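Long-range contacts in separin (Saccharomyces cerevisiae, PDB 5U1T), which cleaves the MCD1/SCC1 subunit of cohesin at the onset of anaphase as a caspase-like cysteine protease, and is held inactive by securin for most of the cell cycle: residues 950-955 against 1054-1059; 964-969 against 1284-1289; 1268-1273 against 1321-1326. All coordinates share one frame; numbering follows the deposited sequence.

Interaction 1 (950-955 against 1054-1059); sequences PFFKGM and SNITSI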
loop_
_atom_site.group_PDB
_atom_site.type_symbol
_atom_site.label_atom_id
_atom_site.label_comp_id
_atom_site.label_asym_id
_atom_site.label_seq_id
_atom_site.Cartn_x
_atom_site.Cartn_y
_atom_site.Cartn_z
ATOM N N PRO A 950 -3.457 41.388 40.894
ATOM C CA PRO A 950 -2.563 42.495 40.536
ATOM C C PRO A 950 -1.084 42.241 40.882
ATOM O O PRO A 950 -0.206 42.596 40.094
ATOM C CB PRO A 950 -3.115 43.659 41.354
ATOM C CG PRO A 950 -4.552 43.357 41.490
ATOM C CD PRO A 950 -4.686 41.863 41.550
ATOM N N PHE A 951 -0.824 41.629 42.033
ATOM C CA PHE A 951 0.541 41.283 42.416
ATOM C C PHE A 951 1.207 40.403 41.341
ATOM O O PHE A 951 2.203 40.805 40.754
ATOM C CB PHE A 951 0.544 40.603 43.794
ATOM C CG PHE A 951 1.894 40.089 44.233
ATOM C CD1 PHE A 951 2.824 40.930 44.797
ATOM C CD2 PHE A 951 2.213 38.750 44.101
ATOM C CE1 PHE A 951 4.050 40.451 45.204
ATOM C CE2 PHE A 951 3.425 38.267 44.502
ATOM C CZ PHE A 951 4.348 39.119 45.061
ATOM N N PHE A 952 0.653 39.234 41.039
ATOM C CA PHE A 952 1.286 38.373 40.037
ATOM C C PHE A 952 1.208 38.953 38.617
ATOM O O PHE A 952 2.150 38.808 37.827
ATOM C CB PHE A 952 0.685 36.981 40.073
ATOM C CG PHE A 952 0.938 36.264 41.356
ATOM C CD1 PHE A 952 2.120 35.574 41.551
ATOM C CD2 PHE A 952 -0.008 36.285 42.376
ATOM C CE1 PHE A 952 2.359 34.916 42.738
ATOM C CE2 PHE A 952 0.221 35.631 43.564
ATOM C CZ PHE A 952 1.405 34.947 43.747
ATOM N N LYS A 953 0.120 39.644 38.308
ATOM C CA LYS A 953 0.013 40.307 37.023
ATOM C C LYS A 953 1.140 41.301 36.779
ATOM O O LYS A 953 1.676 41.383 35.671
ATOM C CB LYS A 953 -1.313 41.032 36.906
ATOM C CG LYS A 953 -1.663 41.347 35.467
ATOM C CD LYS A 953 -1.855 42.840 35.256
ATOM C CE LYS A 953 -2.470 43.077 33.887
ATOM N NZ LYS A 953 -3.365 41.921 33.550
ATOM N N GLY A 954 1.483 42.062 37.815
ATOM C CA GLY A 954 2.566 43.018 37.737
ATOM C C GLY A 954 3.911 42.333 37.654
ATOM O O GLY A 954 4.797 42.769 36.933
ATOM N N MET A 955 4.034 41.225 38.328
ATOM C CA MET A 955 5.248 40.489 38.303
ATOM C C MET A 955 5.540 39.951 36.933
ATOM O O MET A 955 6.667 39.885 36.545
ATOM C CB MET A 955 5.125 39.352 39.268
ATOM C CG MET A 955 6.385 38.574 39.466
ATOM S SD MET A 955 5.992 37.309 40.625
ATOM C CE MET A 955 7.588 36.604 40.808
ATOM N N SER A 1054 11.327 31.411 42.565
ATOM C CA SER A 1054 12.474 31.902 43.315
ATOM C C SER A 1054 12.332 33.361 43.716
ATOM O O SER A 1054 12.942 33.798 44.683
ATOM C CB SER A 1054 13.725 31.743 42.498
ATOM O OG SER A 1054 13.464 32.317 41.239
ATOM N N ASN A 1055 11.533 34.107 42.963
ATOM C CA ASN A 1055 11.244 35.482 43.310
ATOM C C ASN A 1055 10.151 35.619 44.374
ATOM O O ASN A 1055 9.881 36.716 44.849
ATOM C CB ASN A 1055 10.846 36.258 42.058
ATOM C CG ASN A 1055 12.035 36.702 41.257
ATOM O OD1 ASN A 1055 12.574 37.782 41.482
ATOM N ND2 ASN A 1055 12.468 35.871 40.322
ATOM N N ILE A 1056 9.569 34.484 44.770
ATOM C CA ILE A 1056 8.329 34.412 45.559
ATOM C C ILE A 1056 8.545 33.670 46.884
ATOM O O ILE A 1056 7.843 33.903 47.870
ATOM C CB ILE A 1056 7.223 33.741 44.682
ATOM C CG1 ILE A 1056 6.520 34.802 43.832
ATOM C CG2 ILE A 1056 6.245 32.848 45.450
ATOM C CD1 ILE A 1056 6.198 36.031 44.558
ATOM N N THR A 1057 9.548 32.799 46.908
ATOM C CA THR A 1057 9.860 31.978 48.074
ATOM C C THR A 1057 11.301 31.511 47.918
ATOM O O THR A 1057 11.966 31.861 46.945
ATOM C CB THR A 1057 8.880 30.775 48.219
ATOM O OG1 THR A 1057 9.280 29.925 49.297
ATOM C CG2 THR A 1057 8.835 29.955 46.948
ATOM N N SER A 1058 11.801 30.770 48.893
ATOM C CA SER A 1058 13.121 30.171 48.790
ATOM C C SER A 1058 12.940 28.679 48.556
ATOM O O SER A 1058 12.143 28.018 49.235
ATOM C CB SER A 1058 13.932 30.442 50.040
ATOM O OG SER A 1058 13.866 31.822 50.361
ATOM N N ILE A 1059 13.657 28.135 47.585
ATOM C CA ILE A 1059 13.313 26.796 47.125
ATOM C C ILE A 1059 14.369 25.729 47.422
ATOM O O ILE A 1059 15.560 26.025 47.554
ATOM C CB ILE A 1059 13.003 26.813 45.612
ATOM C CG1 ILE A 1059 13.565 28.088 44.951
ATOM C CG2 ILE A 1059 11.491 26.733 45.392
ATOM C CD1 ILE A 1059 15.090 28.095 44.751
#
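Ile1056 reaches across to three side chains of helix 950-955 and gives up more surface than any other residue here. Its CD1 methyl arrives head-on at the rim of the Phe951 ring, near the ring plane, 3.6 Å from Phe951 CE2. One carbon back, Ile1056 CG1 is met by the methyl end of Met955, whose CE lies 3.7 Å away. With CG anti to the backbone N (chi1 -173°) and the rest of the chain straight, Met955 spends its full length spanning the gap, and the same methyl also reaches Asn1055, with Met955 CE 3.5 Å from Asn1055 CB. This is the dense part of the contact, and Phe1320 of helix 1303-1320 touches both Met955 and Ile1056 there. Packing is slacker at Phe952: its CE1 stays 4.3 Å from Ile1056 CG1 in an oblique approach. Phe952 has a closer neighbour in its own helix, Phe951 CD2 sitting 3.6 Å above the centre of the Phe952 ring. The backbones remain well apart, Phe952 CA being 9.8 Å from Ile1056 CA, so only side chains bridge them. Toward solvent lies the other side of the short helix, with Pro950 and Lys953 exposed and far from the loop. The one polar group in the cluster, the Asn1055 amide, is engaged elsewhere: ND2 bonds to Thr1051 O and Gly961 O, and Asn1055 offers helix 950-955 its CB alone. The contact is therefore apolar throughout, which implies that shape fit, rather than directional bonding, probably sets how these two segments meet.

Interaction 2 (964-969 against 1284-1289); sequences SSLPVI and KVEDWV
Lys1284 O draws two donors from the facing loop. Leu966 N is the stronger, 3.0 Å from Lys1284 O with an N-H...O angle of 168°. Ser965 OG adds a weak bond, 3.4 Å from Lys1284 O, made possible because its hydroxyl stands anti to its own backbone N, beside the carbonyl carbon. The reciprocal bond is shorter and straighter: Glu1286 N lies 2.8 Å from Ser964 O at 176°, although the donor sits above the carbonyl plane rather than on a lone pair. Between these two bonds, Ser965 CA and Val1285 CA are 4.5 Å apart, and Ser965 and Val1285 make bent CA-H...O contacts with Lys1284 O and Ser964 O respectively. Side chains add cover at one edge. Glu1286 bends at chi2 (-98°), laying its CG 3.7 Å from Ser964 C and carrying the carboxylate past Leu966, where Glu1286 OE2 is 3.6 Å from Leu966 CD2 and the two chains cross at about a right angle. An alanine here would keep CB against Ser964 O but lack CG and the carboxylate, which would probably leave the Ser964 carbonyl carbon less covered and open a gap beside Leu966 CD2. Trp1288, whose NE1 bonds to Pro963 O, ties the adjoining helix to the same loop. Bonds from the residues flanking Ser965 and Val1285, and none between those two, identify a non-hydrogen-bonded antiparallel pair: an isolated beta bridge that joins the loop after strand 960-962 to the residues leading into helix 1287-1294, with Glu1286 at that helix's N-cap position.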
loop_
_atom_site.group_PDB
_atom_site.type_symbol
_atom_site.label_atom_id
_atom_site.label_comp_id
_atom_site.label_asym_id
_atom_site.label_seq_id
_atom_site.Cartn_x
_atom_site.Cartn_y
_atom_site.Cartn_z
ATOM N N SER A 964 18.241 36.263 42.611
ATOM C CA SER A 964 18.187 37.669 42.848
ATOM C C SER A 964 18.239 37.957 44.337
ATOM O O SER A 964 18.746 38.966 44.749
ATOM C CB SER A 964 16.910 38.208 42.240
ATOM O OG SER A 964 15.823 37.507 42.783
ATOM N N SER A 965 17.724 37.040 45.129
ATOM C CA SER A 965 17.673 37.178 46.552
ATOM C C SER A 965 18.411 36.033 47.218
ATOM O O SER A 965 18.398 34.924 46.750
ATOM C CB SER A 965 16.224 37.257 47.000
ATOM O OG SER A 965 16.078 37.350 48.392
ATOM N N LEU A 966 19.048 36.326 48.332
ATOM C CA LEU A 966 19.652 35.318 49.173
ATOM C C LEU A 966 18.635 34.687 50.081
ATOM O O LEU A 966 17.853 35.364 50.703
ATOM C CB LEU A 966 20.738 35.947 50.026
ATOM C CG LEU A 966 22.088 36.129 49.363
ATOM C CD1 LEU A 966 22.958 37.061 50.168
ATOM C CD2 LEU A 966 22.746 34.777 49.258
ATOM N N PRO A 967 18.672 33.381 50.192
ATOM C CA PRO A 967 17.717 32.676 51.029
ATOM C C PRO A 967 18.091 32.706 52.486
ATOM O O PRO A 967 19.115 33.239 52.850
ATOM C CB PRO A 967 17.819 31.261 50.521
ATOM C CG PRO A 967 19.219 31.143 50.088
ATOM C CD PRO A 967 19.601 32.463 49.529
ATOM N N VAL A 968 17.237 32.148 53.323
ATOM C CA VAL A 968 17.491 32.107 54.755
ATOM C C VAL A 968 18.641 31.164 55.063
ATOM O O VAL A 968 19.538 31.499 55.822
ATOM C CB VAL A 968 16.258 31.650 55.538
ATOM C CG1 VAL A 968 16.251 32.294 56.903
ATOM C CG2 VAL A 968 14.981 31.988 54.784
ATOM N N ILE A 969 18.617 29.984 54.455
ATOM C CA ILE A 969 19.683 29.006 54.602
ATOM C C ILE A 969 19.908 28.337 53.263
ATOM O O ILE A 969 21.007 27.896 52.962
ATOM C CB ILE A 969 19.347 27.918 55.621
ATOM C CG1 ILE A 969 19.248 28.516 57.023
ATOM C CG2 ILE A 969 20.365 26.794 55.551
ATOM C CD1 ILE A 969 18.667 27.583 58.057
ATOM N N LYS A 1284 17.909 40.319 51.648
ATOM C CA LYS A 1284 19.191 40.691 51.077
ATOM C C LYS A 1284 19.248 40.310 49.596
ATOM O O LYS A 1284 18.844 39.218 49.208
ATOM C CB LYS A 1284 20.335 40.049 51.876
ATOM C CG LYS A 1284 20.399 40.506 53.378
ATOM C CD LYS A 1284 21.240 41.801 53.634
ATOM C CE LYS A 1284 21.280 42.180 55.141
ATOM N NZ LYS A 1284 22.503 42.978 55.610
ATOM N N VAL A 1285 19.715 41.248 48.777
ATOM C CA VAL A 1285 19.800 41.087 47.328
ATOM C C VAL A 1285 21.130 40.458 46.943
ATOM O O VAL A 1285 22.126 40.710 47.586
ATOM C CB VAL A 1285 19.642 42.455 46.626
ATOM C CG1 VAL A 1285 20.028 42.370 45.204
ATOM C CG2 VAL A 1285 18.222 42.947 46.733
ATOM N N GLU A 1286 21.148 39.625 45.915
ATOM C CA GLU A 1286 22.391 39.008 45.434
ATOM C C GLU A 1286 23.450 40.023 44.977
ATOM O O GLU A 1286 23.119 41.118 44.524
ATOM C CB GLU A 1286 22.068 38.048 44.291
ATOM C CG GLU A 1286 21.700 36.659 44.747
ATOM C CD GLU A 1286 22.880 35.704 44.668
ATOM O OE1 GLU A 1286 23.611 35.730 43.642
ATOM O OE2 GLU A 1286 23.076 34.926 45.629
ATOM N N ASP A 1287 24.719 39.651 45.083
ATOM C CA ASP A 1287 25.801 40.581 44.772
ATOM C C ASP A 1287 25.765 41.082 43.338
ATOM O O ASP A 1287 26.051 42.260 43.091
ATOM C CB ASP A 1287 27.168 39.945 45.018
ATOM C CG ASP A 1287 27.550 39.926 46.471
ATOM O OD1 ASP A 1287 26.808 40.498 47.291
ATOM O OD2 ASP A 1287 28.594 39.336 46.798
ATOM N N TRP A 1288 25.424 40.206 42.394
ATOM C CA TRP A 1288 25.546 40.572 40.992
ATOM C C TRP A 1288 24.534 41.643 40.648
ATOM O O TRP A 1288 24.715 42.369 39.679
ATOM C CB TRP A 1288 25.378 39.362 40.072
ATOM C CG TRP A 1288 24.002 38.772 40.058
ATOM C CD1 TRP A 1288 23.556 37.760 40.843
ATOM C CD2 TRP A 1288 22.891 39.155 39.223
ATOM N NE1 TRP A 1288 22.243 37.480 40.555
ATOM C CE2 TRP A 1288 21.806 38.320 39.567
ATOM C CE3 TRP A 1288 22.709 40.114 38.218
ATOM C CZ2 TRP A 1288 20.555 38.406 38.940
ATOM C CZ3 TRP A 1288 21.453 40.205 37.597
ATOM C CH2 TRP A 1288 20.397 39.356 37.968
ATOM N N VAL A 1289 23.474 41.746 41.443
ATOM C CA VAL A 1289 22.474 42.798 41.251
ATOM C C VAL A 1289 23.023 44.141 41.730
ATOM O O VAL A 1289 22.866 45.169 41.065
ATOM C CB VAL A 1289 21.169 42.484 42.000
ATOM C CG1 VAL A 1289 20.176 43.644 41.896
ATOM C CG2 VAL A 1289 20.552 41.176 41.483
#

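Interaction 3 (1268-1273 against 1321-1326); sequences QNLPSR and HGEENA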
loop_
_atom_site.group_PDB
_atom_site.type_symbol
_atom_site.label_atom_id
_atom_site.label_comp_id
_atom_site.label_asym_id
_atom_site.label_seq_id
_atom_site.Cartn_x
_atom_site.Cartn_y
_atom_site.Cartn_z
ATOM N N GLN A 1268 17.713 53.702 55.043
ATOM C CA GLN A 1268 17.218 54.992 55.478
ATOM C C GLN A 1268 16.168 55.573 54.537
ATOM O O GLN A 1268 15.493 56.536 54.886
ATOM C CB GLN A 1268 18.384 55.970 55.650
ATOM C CG GLN A 1268 18.965 56.513 54.357
ATOM C CD GLN A 1268 20.165 57.463 54.585
ATOM O OE1 GLN A 1268 21.341 57.088 54.358
ATOM N NE2 GLN A 1268 19.864 58.699 55.034
ATOM N N ASN A 1269 15.990 54.970 53.368
ATOM C CA ASN A 1269 15.141 55.581 52.350
ATOM C C ASN A 1269 13.938 54.761 51.874
ATOM O O ASN A 1269 13.078 55.288 51.164
ATOM C CB ASN A 1269 16.005 55.949 51.155
ATOM C CG ASN A 1269 16.928 57.088 51.458
ATOM O OD1 ASN A 1269 16.499 58.107 52.005
ATOM N ND2 ASN A 1269 18.215 56.924 51.139
ATOM N N LEU A 1270 13.885 53.489 52.269
ATOM C CA LEU A 1270 12.734 52.622 51.999
ATOM C C LEU A 1270 11.787 52.524 53.203
ATOM O O LEU A 1270 12.193 52.094 54.274
ATOM C CB LEU A 1270 13.205 51.222 51.616
ATOM C CG LEU A 1270 13.453 50.868 50.156
ATOM C CD1 LEU A 1270 14.015 52.030 49.391
ATOM C CD2 LEU A 1270 14.385 49.672 50.100
ATOM N N PRO A 1271 10.511 52.885 53.015
ATOM C CA PRO A 1271 9.527 52.903 54.101
ATOM C C PRO A 1271 9.517 51.623 54.924
ATOM O O PRO A 1271 9.307 51.672 56.134
ATOM C CB PRO A 1271 8.191 53.066 53.380
ATOM C CG PRO A 1271 8.497 53.527 52.046
ATOM C CD PRO A 1271 9.896 53.140 51.702
ATOM N N SER A 1272 9.739 50.488 54.280
ATOM C CA SER A 1272 9.683 49.220 54.976
ATOM C C SER A 1272 10.826 49.068 55.960
ATOM O O SER A 1272 10.636 48.571 57.072
ATOM C CB SER A 1272 9.708 48.067 53.984
ATOM O OG SER A 1272 9.181 46.910 54.600
ATOM N N ARG A 1273 12.019 49.492 55.547
ATOM C CA ARG A 1273 13.208 49.277 56.357
ATOM C C ARG A 1273 13.253 50.329 57.444
ATOM O O ARG A 1273 13.832 50.131 58.504
ATOM C CB ARG A 1273 14.453 49.292 55.482
ATOM C CG ARG A 1273 14.670 47.975 54.815
ATOM C CD ARG A 1273 15.406 48.071 53.504
ATOM N NE ARG A 1273 15.165 46.865 52.722
ATOM C CZ ARG A 1273 16.076 45.954 52.383
ATOM N NH1 ARG A 1273 17.360 46.087 52.712
ATOM N NH2 ARG A 1273 15.678 44.903 51.679
ATOM N N HIS A 1321 9.282 39.191 47.013
ATOM C CA HIS A 1321 9.614 38.426 48.203
ATOM C C HIS A 1321 8.911 38.923 49.482
ATOM O O HIS A 1321 9.230 38.460 50.574
ATOM C CB HIS A 1321 11.118 38.427 48.427
ATOM C CG HIS A 1321 11.844 37.376 47.657
ATOM N ND1 HIS A 1321 12.508 37.645 46.476
ATOM C CD2 HIS A 1321 12.009 36.058 47.895
ATOM C CE1 HIS A 1321 13.055 36.531 46.024
ATOM N NE2 HIS A 1321 12.769 35.555 46.870
ATOM N N GLY A 1322 7.968 39.855 49.353
ATOM C CA GLY A 1322 7.167 40.294 50.488
ATOM C C GLY A 1322 7.469 41.646 51.153
ATOM O O GLY A 1322 6.861 41.986 52.170
ATOM N N GLU A 1323 8.405 42.417 50.612
ATOM C CA GLU A 1323 8.696 43.729 51.193
ATOM C C GLU A 1323 8.035 44.828 50.379
ATOM O O GLU A 1323 8.529 45.207 49.312
ATOM C CB GLU A 1323 10.199 43.984 51.280
ATOM C CG GLU A 1323 10.545 45.122 52.188
ATOM C CD GLU A 1323 12.005 45.508 52.080
ATOM O OE1 GLU A 1323 12.281 46.662 51.683
ATOM O OE2 GLU A 1323 12.873 44.649 52.387
ATOM N N GLU A 1324 6.916 45.333 50.883
ATOM C CA GLU A 1324 6.211 46.418 50.230
ATOM C C GLU A 1324 6.875 47.769 50.478
ATOM O O GLU A 1324 7.326 48.047 51.578
ATOM C CB GLU A 1324 4.773 46.464 50.696
ATOM C CG GLU A 1324 3.994 45.264 50.276
ATOM C CD GLU A 1324 2.501 45.488 50.407
ATOM O OE1 GLU A 1324 2.043 45.987 51.484
ATOM O OE2 GLU A 1324 1.784 45.182 49.426
ATOM N N ASN A 1325 6.949 48.580 49.426
ATOM C CA ASN A 1325 7.428 49.937 49.505
ATOM C C ASN A 1325 6.625 50.846 48.588
ATOM O O ASN A 1325 6.959 50.993 47.421
ATOM C CB ASN A 1325 8.917 50.000 49.164
ATOM C CG ASN A 1325 9.786 49.455 50.278
ATOM O OD1 ASN A 1325 10.555 48.520 50.091
ATOM N ND2 ASN A 1325 9.650 50.036 51.462
ATOM N N ALA A 1326 5.567 51.453 49.120
ATOM C CA ALA A 1326 4.826 52.475 48.389
ATOM C C ALA A 1326 5.770 53.519 47.781
ATOM O O ALA A 1326 6.553 54.140 48.507
ATOM C CB ALA A 1326 3.834 53.140 49.301
#
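The guanidinium of Arg1273 meets the carboxylate of Glu1323 along its edge, with the two planes 50° apart instead of coplanar. The grip is side-on, one nitrogen to each oxygen. Arg1273 NE is 3.1 Å from Glu1323 OE1 in a nearly straight bond (172°) that lies close to the guanidinium plane and approaches the oxygen on its syn side. Arg1273 NH2 stands 2.9 Å from Glu1323 OE2, using the syn lone pair, but this bond is more bent and tilts from the guanidinium plane, consistent with the twist between the two groups. Glu1323 delivers its charge along an extended chain with CG anti to the backbone N (chi1 -164°). Both residues are buried, so the pairing probably offsets charges that would be costly to bury singly; Arg1273 NH2 has a further acceptor in Ile1283 O. The Asn1325 amide group is the other flat element. It lies against the turn between the helices, its CG 3.9 Å from Leu1270 CG and 4.0 Å from Pro1271 CD. Ser1272 packs beside both, its CB 3.4 Å from Glu1324 O and its OG 3.3 Å from Glu1323 CG. The loop reaches this position through a Schellman motif that ends helix 1303-1320, with Gly1322 at positive phi and Glu1323 N bonded to Leu1318 O. Leu1270, Arg1273 and Glu1323 all touch Leu1318, so the contact packs the kink between helices 1252-1269 and 1271-1275 against the C-terminal end of helix 1303-1320, on the loop that leads on to helix 1332-1347.

Helix 1303-1320 is common to all three contacts: Phe1320 touches interaction 1, Ile1317, Val1314 and Phe1313 touch interaction 2, and Leu1318 touches interaction 3. Their centres lie about 15 to 16 Å apart. Interactions 1 and 3 are buried, yet one is wholly apolar whereas the other pairs opposite charges; interaction 2 is partly exposed and relies mainly on backbone bonding. Contacts 1 and 2 use the chain on the two sides of strand 960-962, and Asn1055 packs on Ser964 where they meet. His1321, at the start of the loop in interaction 3, packs against Ser1054 and Asn1055 of interaction 1 and Ser965 of interaction 2.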